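Local coordinates for alkyl hydroperoxide reductase AhpD (Legionella pneumophila, PDB 5DIK), which probably reduces alkyl hydroperoxides by thiol-disulfide chemistry, as a hexameric enzyme of the carboxymuconolactone decarboxylase family thought to serve the antioxidative response, at residues A25-R28 with L34-G37; K56-M61 with L91-M96; A62-K67 with G71-H76; F75-L80 with L113-E118. All coordinates share one frame; numbering follows the deposited sequence. Where two conformers were deposited one is given.

Contact 1: A25-R28 with L34-G37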
# COMPACT_ATOMS: atom_id res chain seq x y z
N ALA A 25 -9.66 17.30 17.21
CA ALA A 25 -10.60 18.12 18.01
C ALA A 25 -11.50 18.97 17.12
O ALA A 25 -12.69 19.12 17.38
CB ALA A 25 -9.83 19.03 18.98
N LYS A 26 -10.92 19.50 16.04
CA LYS A 26 -11.71 20.22 15.04
C LYS A 26 -12.68 19.30 14.31
O LYS A 26 -13.84 19.66 14.10
CB LYS A 26 -10.82 20.95 14.05
CG LYS A 26 -9.89 21.98 14.69
CD LYS A 26 -8.91 22.48 13.66
CE LYS A 26 -7.74 23.23 14.28
NZ LYS A 26 -6.78 23.57 13.22
N PHE A 27 -12.23 18.09 13.91
CA PHE A 27 -13.14 17.12 13.32
C PHE A 27 -14.29 16.75 14.26
O PHE A 27 -15.40 16.59 13.80
CB PHE A 27 -12.43 15.80 12.95
CG PHE A 27 -11.43 15.90 11.85
CD1 PHE A 27 -11.54 16.85 10.85
CD2 PHE A 27 -10.41 14.97 11.77
CE1 PHE A 27 -10.62 16.91 9.81
CE2 PHE A 27 -9.47 15.03 10.73
CZ PHE A 27 -9.60 16.01 9.75
N ARG A 28 -14.01 16.57 15.55
CA ARG A 28 -15.07 16.22 16.52
C ARG A 28 -16.14 17.31 16.56
O ARG A 28 -17.34 17.00 16.66
CB ARG A 28 -14.52 15.97 17.93
CG ARG A 28 -13.50 14.83 18.00
CD ARG A 28 -13.62 14.02 19.29
NE ARG A 28 -14.79 13.12 19.23
CZ ARG A 28 -14.76 11.82 18.92
NH1 ARG A 28 -13.62 11.19 18.62
NH2 ARG A 28 -15.90 11.13 18.90
N LEU A 34 -19.42 11.72 11.81
CA LEU A 34 -18.32 10.89 11.29
C LEU A 34 -17.47 10.43 12.45
O LEU A 34 -17.18 9.25 12.58
CB LEU A 34 -17.51 11.71 10.29
CG LEU A 34 -16.44 11.14 9.37
CD1 LEU A 34 -15.20 10.73 10.11
CD2 LEU A 34 -16.96 10.01 8.49
N MET A 35 -17.09 11.36 13.33
CA MET A 35 -16.22 11.01 14.44
C MET A 35 -16.89 10.07 15.45
O MET A 35 -16.23 9.20 16.02
CB MET A 35 -15.68 12.26 15.14
CG MET A 35 -14.78 13.10 14.25
SD MET A 35 -13.40 12.14 13.58
CE MET A 35 -12.40 12.01 15.05
N THR A 36 -18.19 10.25 15.70
CA THR A 36 -18.95 9.33 16.54
C THR A 36 -18.98 7.92 15.93
O THR A 36 -18.77 6.95 16.64
CB THR A 36 -20.39 9.83 16.75
OG1 THR A 36 -20.31 11.07 17.45
CG2 THR A 36 -21.21 8.83 17.57
N GLY A 37 -19.22 7.83 14.64
CA GLY A 37 -19.18 6.53 13.94
C GLY A 37 -17.81 5.87 14.04
O GLY A 37 -17.70 4.71 14.38

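Contact 2: K56-M61 with L91-M96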
# COMPACT_ATOMS: atom_id res chain seq x y z
N LYS A 56 -4.81 -6.81 21.56
CA LYS A 56 -5.38 -6.05 20.47
C LYS A 56 -4.53 -4.84 20.10
O LYS A 56 -4.33 -4.56 18.91
CB LYS A 56 -6.82 -5.63 20.74
CG LYS A 56 -7.75 -6.81 20.71
CD LYS A 56 -9.19 -6.38 20.83
CE LYS A 56 -10.08 -7.60 20.98
NZ LYS A 56 -11.48 -7.20 20.85
N GLU A 57 -3.95 -4.17 21.09
CA GLU A 57 -3.06 -3.07 20.77
C GLU A 57 -1.75 -3.48 20.13
O GLU A 57 -1.18 -2.69 19.37
CB GLU A 57 -2.71 -2.20 21.99
CG GLU A 57 -3.79 -1.24 22.34
CD GLU A 57 -4.11 -0.22 21.26
OE1 GLU A 57 -3.22 0.49 20.76
OE2 GLU A 57 -5.29 -0.08 20.99
N LEU A 58 -1.23 -4.66 20.50
CA LEU A 58 -0.07 -5.21 19.84
C LEU A 58 -0.39 -5.45 18.35
O LEU A 58 0.44 -5.16 17.48
CB LEU A 58 0.42 -6.48 20.54
CG LEU A 58 1.07 -6.23 21.90
CD1 LEU A 58 1.27 -7.52 22.64
CD2 LEU A 58 2.39 -5.48 21.77
N ILE A 59 -1.59 -5.94 18.06
CA ILE A 59 -2.04 -6.10 16.68
C ILE A 59 -2.11 -4.75 15.98
O ILE A 59 -1.61 -4.61 14.85
CB ILE A 59 -3.40 -6.82 16.61
CG1 ILE A 59 -3.23 -8.26 17.11
CG2 ILE A 59 -3.97 -6.79 15.19
CD1 ILE A 59 -4.57 -8.92 17.42
N ALA A 60 -2.66 -3.74 16.64
CA ALA A 60 -2.73 -2.39 16.07
C ALA A 60 -1.33 -1.85 15.76
O ALA A 60 -1.13 -1.23 14.73
CB ALA A 60 -3.48 -1.44 16.99
N MET A 61 -0.38 -2.11 16.65
CA MET A 61 1.02 -1.64 16.43
C MET A 61 1.65 -2.31 15.22
O MET A 61 2.28 -1.64 14.41
CB MET A 61 1.88 -1.87 17.66
CG MET A 61 3.35 -1.47 17.44
SD MET A 61 3.55 0.27 16.95
CE MET A 61 3.30 0.89 18.61
N LEU A 91 8.81 -5.98 20.87
CA LEU A 91 9.80 -6.46 19.94
C LEU A 91 9.27 -7.64 19.13
O LEU A 91 9.55 -7.75 17.94
CB LEU A 91 11.10 -6.84 20.65
CG LEU A 91 11.90 -5.67 21.25
CD1 LEU A 91 13.08 -6.22 22.03
CD2 LEU A 91 12.37 -4.69 20.20
N GLU A 92 8.56 -8.54 19.77
CA GLU A 92 8.09 -9.72 19.09
C GLU A 92 7.00 -9.38 18.07
O GLU A 92 6.93 -10.00 17.00
CB GLU A 92 7.65 -10.80 20.07
CG GLU A 92 8.88 -11.35 20.82
CD GLU A 92 8.64 -12.59 21.64
OE1 GLU A 92 7.57 -13.25 21.45
OE2 GLU A 92 9.53 -12.90 22.50
N THR A 93 6.21 -8.39 18.40
CA THR A 93 5.21 -7.91 17.47
C THR A 93 5.87 -7.25 16.26
O THR A 93 5.47 -7.48 15.10
CB THR A 93 4.24 -6.96 18.15
OG1 THR A 93 3.69 -7.61 19.31
CG2 THR A 93 3.13 -6.63 17.23
N LEU A 94 6.89 -6.46 16.50
CA LEU A 94 7.67 -5.84 15.42
C LEU A 94 8.37 -6.89 14.54
O LEU A 94 8.43 -6.73 13.31
CB LEU A 94 8.68 -4.84 16.00
CG LEU A 94 8.05 -3.70 16.75
CD1 LEU A 94 9.08 -2.75 17.33
CD2 LEU A 94 7.09 -2.90 15.86
N GLY A 95 8.82 -7.99 15.14
CA GLY A 95 9.39 -9.08 14.40
C GLY A 95 8.41 -9.65 13.40
O GLY A 95 8.78 -10.00 12.27
N MET A 96 7.15 -9.79 13.81
CA MET A 96 6.12 -10.27 12.88
C MET A 96 5.90 -9.30 11.70
O MET A 96 5.76 -9.72 10.56
CB MET A 96 4.80 -10.54 13.61
CG MET A 96 4.85 -11.76 14.51
SD MET A 96 5.36 -13.26 13.66
CE MET A 96 4.00 -13.42 12.47

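Contact 3: A62-K67 with G71-H76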
# COMPACT_ATOMS: atom_id res chain seq x y z
N ALA A 62 1.46 -3.62 15.09
CA ALA A 62 1.92 -4.32 13.89
C ALA A 62 1.36 -3.73 12.61
O ALA A 62 2.11 -3.51 11.65
CB ALA A 62 1.61 -5.80 13.96
N LEU A 63 0.06 -3.44 12.61
CA LEU A 63 -0.62 -2.85 11.47
C LEU A 63 -0.12 -1.43 11.18
O LEU A 63 0.04 -1.04 10.03
CB LEU A 63 -2.14 -2.82 11.73
CG LEU A 63 -2.84 -4.16 11.66
CD1 LEU A 63 -4.22 -4.12 12.31
CD2 LEU A 63 -3.00 -4.56 10.23
N ALA A 64 0.11 -0.66 12.24
CA ALA A 64 0.68 0.67 12.09
C ALA A 64 2.06 0.70 11.43
O ALA A 64 2.35 1.60 10.63
CB ALA A 64 0.72 1.39 13.44
N VAL A 65 2.89 -0.29 11.77
CA VAL A 65 4.21 -0.45 11.19
C VAL A 65 4.03 -0.87 9.73
O VAL A 65 4.67 -0.27 8.82
CB VAL A 65 5.06 -1.44 12.00
CG1 VAL A 65 6.30 -1.91 11.26
CG2 VAL A 65 5.41 -0.82 13.34
N ALA A 66 3.18 -1.86 9.49
CA ALA A 66 2.96 -2.33 8.12
C ALA A 66 2.41 -1.24 7.22
O ALA A 66 2.78 -1.18 6.07
CB ALA A 66 2.02 -3.53 8.10
N LYS A 67 1.56 -0.37 7.76
CA LYS A 67 1.01 0.77 7.05
C LYS A 67 1.95 2.01 7.02
O LYS A 67 1.59 3.02 6.43
CB LYS A 67 -0.33 1.20 7.66
CG LYS A 67 -1.46 0.18 7.54
CD LYS A 67 -1.88 -0.04 6.11
CE LYS A 67 -2.76 1.07 5.54
NZ LYS A 67 -2.94 0.82 4.08
N GLY A 71 1.92 8.61 12.71
CA GLY A 71 0.85 8.96 13.61
C GLY A 71 0.28 7.80 14.37
O GLY A 71 0.16 7.86 15.61
N CYS A 72 -0.09 6.74 13.64
CA CYS A 72 -0.59 5.52 14.23
C CYS A 72 0.45 4.91 15.15
O CYS A 72 0.13 4.44 16.24
CB CYS A 72 -0.86 4.50 13.12
SG CYS A 72 -1.89 5.12 11.76
N ILE A 73 1.70 4.94 14.71
CA ILE A 73 2.79 4.36 15.54
C ILE A 73 2.87 5.11 16.89
O ILE A 73 2.96 4.48 17.96
CB ILE A 73 4.14 4.38 14.79
CG1 ILE A 73 4.11 3.30 13.70
CG2 ILE A 73 5.32 4.08 15.73
CD1 ILE A 73 5.25 3.41 12.71
N GLY A 74 2.79 6.43 16.83
CA GLY A 74 2.81 7.26 18.02
C GLY A 74 1.67 6.97 18.98
O GLY A 74 1.89 6.71 20.16
N PHE A 75 0.45 7.00 18.47
CA PHE A 75 -0.71 6.75 19.30
C PHE A 75 -0.74 5.36 19.89
O PHE A 75 -1.03 5.21 21.09
CB PHE A 75 -2.04 7.03 18.58
CG PHE A 75 -2.35 8.50 18.44
CD1 PHE A 75 -2.69 9.27 19.56
CD2 PHE A 75 -2.37 9.10 17.19
CE1 PHE A 75 -2.98 10.64 19.43
CE2 PHE A 75 -2.65 10.47 17.06
CZ PHE A 75 -2.98 11.24 18.18
N HIS A 76 -0.48 4.33 19.07
CA HIS A 76 -0.51 2.97 19.59
C HIS A 76 0.64 2.66 20.56
O HIS A 76 0.44 1.87 21.48
CB HIS A 76 -0.63 1.96 18.44
CG HIS A 76 -1.91 2.10 17.70
ND1 HIS A 76 -3.14 2.00 18.32
CD2 HIS A 76 -2.17 2.45 16.42
CE1 HIS A 76 -4.11 2.23 17.45
NE2 HIS A 76 -3.55 2.49 16.28

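Contact 4: F75-L80 with L113-E118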
# COMPACT_ATOMS: atom_id res chain seq x y z
N PHE A 75 0.45 7.00 18.47
CA PHE A 75 -0.71 6.75 19.30
C PHE A 75 -0.74 5.36 19.89
O PHE A 75 -1.03 5.21 21.09
CB PHE A 75 -2.04 7.03 18.58
CG PHE A 75 -2.35 8.50 18.44
CD1 PHE A 75 -2.69 9.27 19.56
CD2 PHE A 75 -2.37 9.10 17.19
CE1 PHE A 75 -2.98 10.64 19.43
CE2 PHE A 75 -2.65 10.47 17.06
CZ PHE A 75 -2.98 11.24 18.18
N HIS A 76 -0.48 4.33 19.07
CA HIS A 76 -0.51 2.97 19.59
C HIS A 76 0.64 2.66 20.56
O HIS A 76 0.44 1.87 21.48
CB HIS A 76 -0.63 1.96 18.44
CG HIS A 76 -1.91 2.10 17.70
ND1 HIS A 76 -3.14 2.00 18.32
CD2 HIS A 76 -2.17 2.45 16.42
CE1 HIS A 76 -4.11 2.23 17.45
NE2 HIS A 76 -3.55 2.49 16.28
N SER A 77 1.80 3.29 20.37
CA SER A 77 2.91 3.23 21.36
C SER A 77 2.49 3.73 22.73
O SER A 77 2.75 3.10 23.76
CB SER A 77 4.06 4.12 20.89
OG SER A 77 4.82 3.38 19.99
N GLN A 78 1.86 4.88 22.72
CA GLN A 78 1.37 5.52 23.93
C GLN A 78 0.37 4.63 24.67
O GLN A 78 0.46 4.42 25.88
CB GLN A 78 0.79 6.87 23.54
CG GLN A 78 0.32 7.73 24.67
CD GLN A 78 -0.14 9.08 24.15
OE1 GLN A 78 -0.91 9.16 23.18
NE2 GLN A 78 0.34 10.15 24.77
N THR A 79 -0.58 4.07 23.92
CA THR A 79 -1.53 3.14 24.49
C THR A 79 -0.85 1.87 25.04
O THR A 79 -1.23 1.36 26.08
CB THR A 79 -2.61 2.80 23.44
OG1 THR A 79 -3.23 4.01 23.02
CG2 THR A 79 -3.67 1.91 24.01
N LEU A 80 0.13 1.32 24.31
CA LEU A 80 0.83 0.12 24.79
C LEU A 80 1.51 0.37 26.15
O LEU A 80 1.47 -0.49 27.03
CB LEU A 80 1.87 -0.35 23.80
CG LEU A 80 1.35 -1.08 22.56
CD1 LEU A 80 2.55 -1.34 21.67
CD2 LEU A 80 0.64 -2.37 22.89
N LEU A 113 10.02 1.46 18.05
CA LEU A 113 10.83 1.28 19.26
C LEU A 113 11.15 2.67 19.83
O LEU A 113 11.05 2.88 21.03
CB LEU A 113 12.10 0.53 18.97
CG LEU A 113 12.97 0.27 20.21
CD1 LEU A 113 12.20 -0.52 21.26
CD2 LEU A 113 14.22 -0.48 19.82
N GLU A 114 11.51 3.62 18.97
CA GLU A 114 11.75 5.00 19.39
C GLU A 114 10.54 5.60 20.10
O GLU A 114 10.68 6.18 21.18
CB GLU A 114 12.18 5.88 18.21
CG GLU A 114 12.45 7.34 18.57
CD GLU A 114 12.72 8.22 17.36
OE1 GLU A 114 13.20 7.71 16.33
OE2 GLU A 114 12.46 9.43 17.44
N ALA A 115 9.35 5.42 19.52
CA ALA A 115 8.10 5.90 20.12
C ALA A 115 7.80 5.27 21.47
O ALA A 115 7.46 5.97 22.43
CB ALA A 115 6.91 5.69 19.17
N PHE A 116 7.92 3.95 21.55
CA PHE A 116 7.72 3.24 22.79
C PHE A 116 8.66 3.73 23.89
O PHE A 116 8.24 3.93 25.03
CB PHE A 116 7.90 1.74 22.56
CG PHE A 116 7.55 0.89 23.74
CD1 PHE A 116 6.23 0.60 24.04
CD2 PHE A 116 8.56 0.37 24.55
CE1 PHE A 116 5.91 -0.20 25.12
CE2 PHE A 116 8.24 -0.41 25.66
CZ PHE A 116 6.92 -0.71 25.94
N GLU A 117 9.92 3.94 23.54
CA GLU A 117 10.91 4.43 24.52
C GLU A 117 10.57 5.85 24.95
O GLU A 117 10.67 6.17 26.14
CB GLU A 117 12.33 4.35 23.96
CG GLU A 117 12.87 2.93 23.87
CD GLU A 117 14.37 2.84 23.57
OE1 GLU A 117 14.92 1.72 23.68
OE2 GLU A 117 15.01 3.86 23.21
N GLU A 118 10.18 6.70 23.99
CA GLU A 118 9.75 8.08 24.28
C GLU A 118 8.57 8.14 25.25
O GLU A 118 8.61 8.91 26.22
CB GLU A 118 9.40 8.83 23.00
CG GLU A 118 8.87 10.23 23.26
CD GLU A 118 8.53 11.02 22.02
OE1 GLU A 118 9.03 10.69 20.89
OE2 GLU A 118 7.78 12.01 22.17

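Contact 1: A25-R28 with L34-G37
Arg28 bends at chi2 (-143°) and more sharply at chi3 (76°), which carries its guanidinium across to Met35; Met35, folded at every torsion (chi2 -56°), tucks itself between that group and Phe27. The contact closes the tight bend between helix 12-30 and helix 32-46, the first two helices of this all-helical AhpD-like subunit. Met35 is the hub, and the side chains of Arg28 and Met35 run at roughly a right angle to each other. Met35 CB sits over the centre of the Arg28 guanidinium, 3.9 Å above the plane, so one face of the cation rests on aliphatic carbon. CE of Met35 comes 3.9 Å from NH1 of Arg28. On its other flank, Met35 meets the turn of Phe27: CG touches the Phe27 backbone O at 3.6 Å, and Met35 SD stands 3.8 Å from Phe27 CB. The Phe27 ring itself heads elsewhere, onto Leu113 of a second subunit, and the neighbouring Lys26 forms a salt bridge with Glu117 of that subunit. Met35 in turn packs on Leu106 of that same subunit, which ties the bend into the hexamer. The polar end of Arg28 is held by the next turn of helix 32-46: NH2 is hydrogen-bonded to Ser39 OG, and Ser39 OG is also bonded to the Met35 backbone O. Arg28 NH2 also lies 3.5 Å from Met35 O.

Contact 2: K56-M61 with L91-M96
Helix 53-66 packs here against helix 87-99 in the buried core of the AhpD-like helical fold, and Thr93 against Leu58 is the central pair. The two branches of Thr93 do different work. With chi1 at -54°, CG2 is placed opposite the backbone N and points into helix 53-66, where it presses on the Leu58 backbone O at a close 3.1 Å. OG1 lies beside its own backbone N and is hydrogen-bonded to Glu89 O one turn earlier, which satisfies this buried hydroxyl within its helix. Leu58 lies along Thr93 OG1, with Leu58 CD2 at 3.5 Å and CB at 3.7 Å from that oxygen, the two side chains crossing nearly at right angles. The CA atoms of Leu58 and Thr93 are 6.4 Å apart, the closest CA pair of the two segments. Around this pair, Leu80 of helix 70-82 packs on Leu58, while Leu51 of a fourth subunit packs on Thr93, so the core continues directly into a subunit interface. One turn further along helix 53-66, the meeting is looser and wholly apolar: Met61 CG lies 4.3 Å from Leu94 CD2.

Contact 3: A62-K67 with G71-H76
Ala64 faces Cys72 where helix 53-66 and helix 70-82 fold back on each other as an antiparallel helical hairpin, their local axes 8.5 Å apart at 160°. The CXXC motif of the family spans the connection and the first turn of helix 70-82, and Cys69 and Cys72 form a disulfide in this structure. Across the contact the interactions are mainly apolar, with no hydrogen bond between the segments. The methyl of Ala64 rests against the first turn of helix 70-82, its CB 3.5 Å from Cys72 CB and 3.9 Å from Ile73 CG1. Ile73, with CG1 anti to its carbonyl carbon (chi1 -73°), bends toward helix 53-66, so that its CD1 reaches the Ala64 backbone O at 4.0 Å and Val65 CG2 at 4.3 Å. Val65 and Ile73 together also bear on Tyr108 and Ala112 of helix 102-120, which extends the apolar contact on that side. The other flank is aromatic and polar: the His76 ring approaches obliquely, its CD2 4.3 Å from Ala64 CB. Hydrogen bonding fixes this ring from outside the pair of segments, since ND1 is bonded to OE1 of Glu57, two turns before Ala64 on helix 53-66; Tyr99 of a fourth subunit packs on the same histidine. A second subunit brings Met107 onto Cys72. In chemical terms, an alanine methyl backs the CB of Cys72, while a histidine anchored by a glutamate lies one turn along the helix. This is consistent with Cys69 and Cys72 serving as the redox pair, as in AhpD relatives.

Contact 4: F75-L80 with L113-E118
Ser77 meets Ala115 and the backbone of Phe116 where 75-80 and 113-118 come nearest, on helix 70-82 and helix 102-120, two core helices of the AhpD-like fold; the axes of these segments cross at -45° and are 8.5 Å apart. Ser77 OG lies against the Ala115 methyl, 3.2 Å from its CB, and Ser77 CB backs this at 3.7 Å from the same carbon. With serine and alanine at the interface, the CA atoms of Ser77 and Phe116 come to 5.0 Å. One turn later, Leu80 comes to the rim of the Phe116 ring, its CB near the ring plane and 4.3 Å from CE1, so the phenyl group presents an edge rather than a face. In the next shell, the Ser77 hydroxyl is held by a hydrogen bond to Ile73 O one turn back, a buried polar group satisfied within its own helix. Within the helix, Thr79 OG1 donates to Phe75 O at 3.2 Å, from the face opposite to that used by Thr79 N. Further out, Met61 of helix 53-66 packs on Ser77, Leu90 of helix 87-99 touches both Leu80 and Phe116, and Phe13 of helix 12-30 rests on Ala115. Glu118, through its carboxylate, takes hydrogen bonds from the backbone N of Phe13 and Ser14, fastening helix 102-120 to the start of helix 12-30.

From the N terminus, contact 1 closes first, a short loop joining helix 12-30 to helix 32-46, and it is complete before the others open; its centre lies about 20 Å or more from theirs. Contact 2 then closes a long loop between helix 53-66 and helix 87-99, with contact 3 nested inside it as the hairpin to helix 70-82. Contact 4 starts on that hairpin's second arm, shares Phe75 and His76 with contact 3, and crosses contact 2 on its way to helix 102-120. Contacts 2, 3 and 4 touch one another, forming a continuous core, whereas contact 1 lies apart at the periphery, touching none of them; all four contacts also meet other subunits.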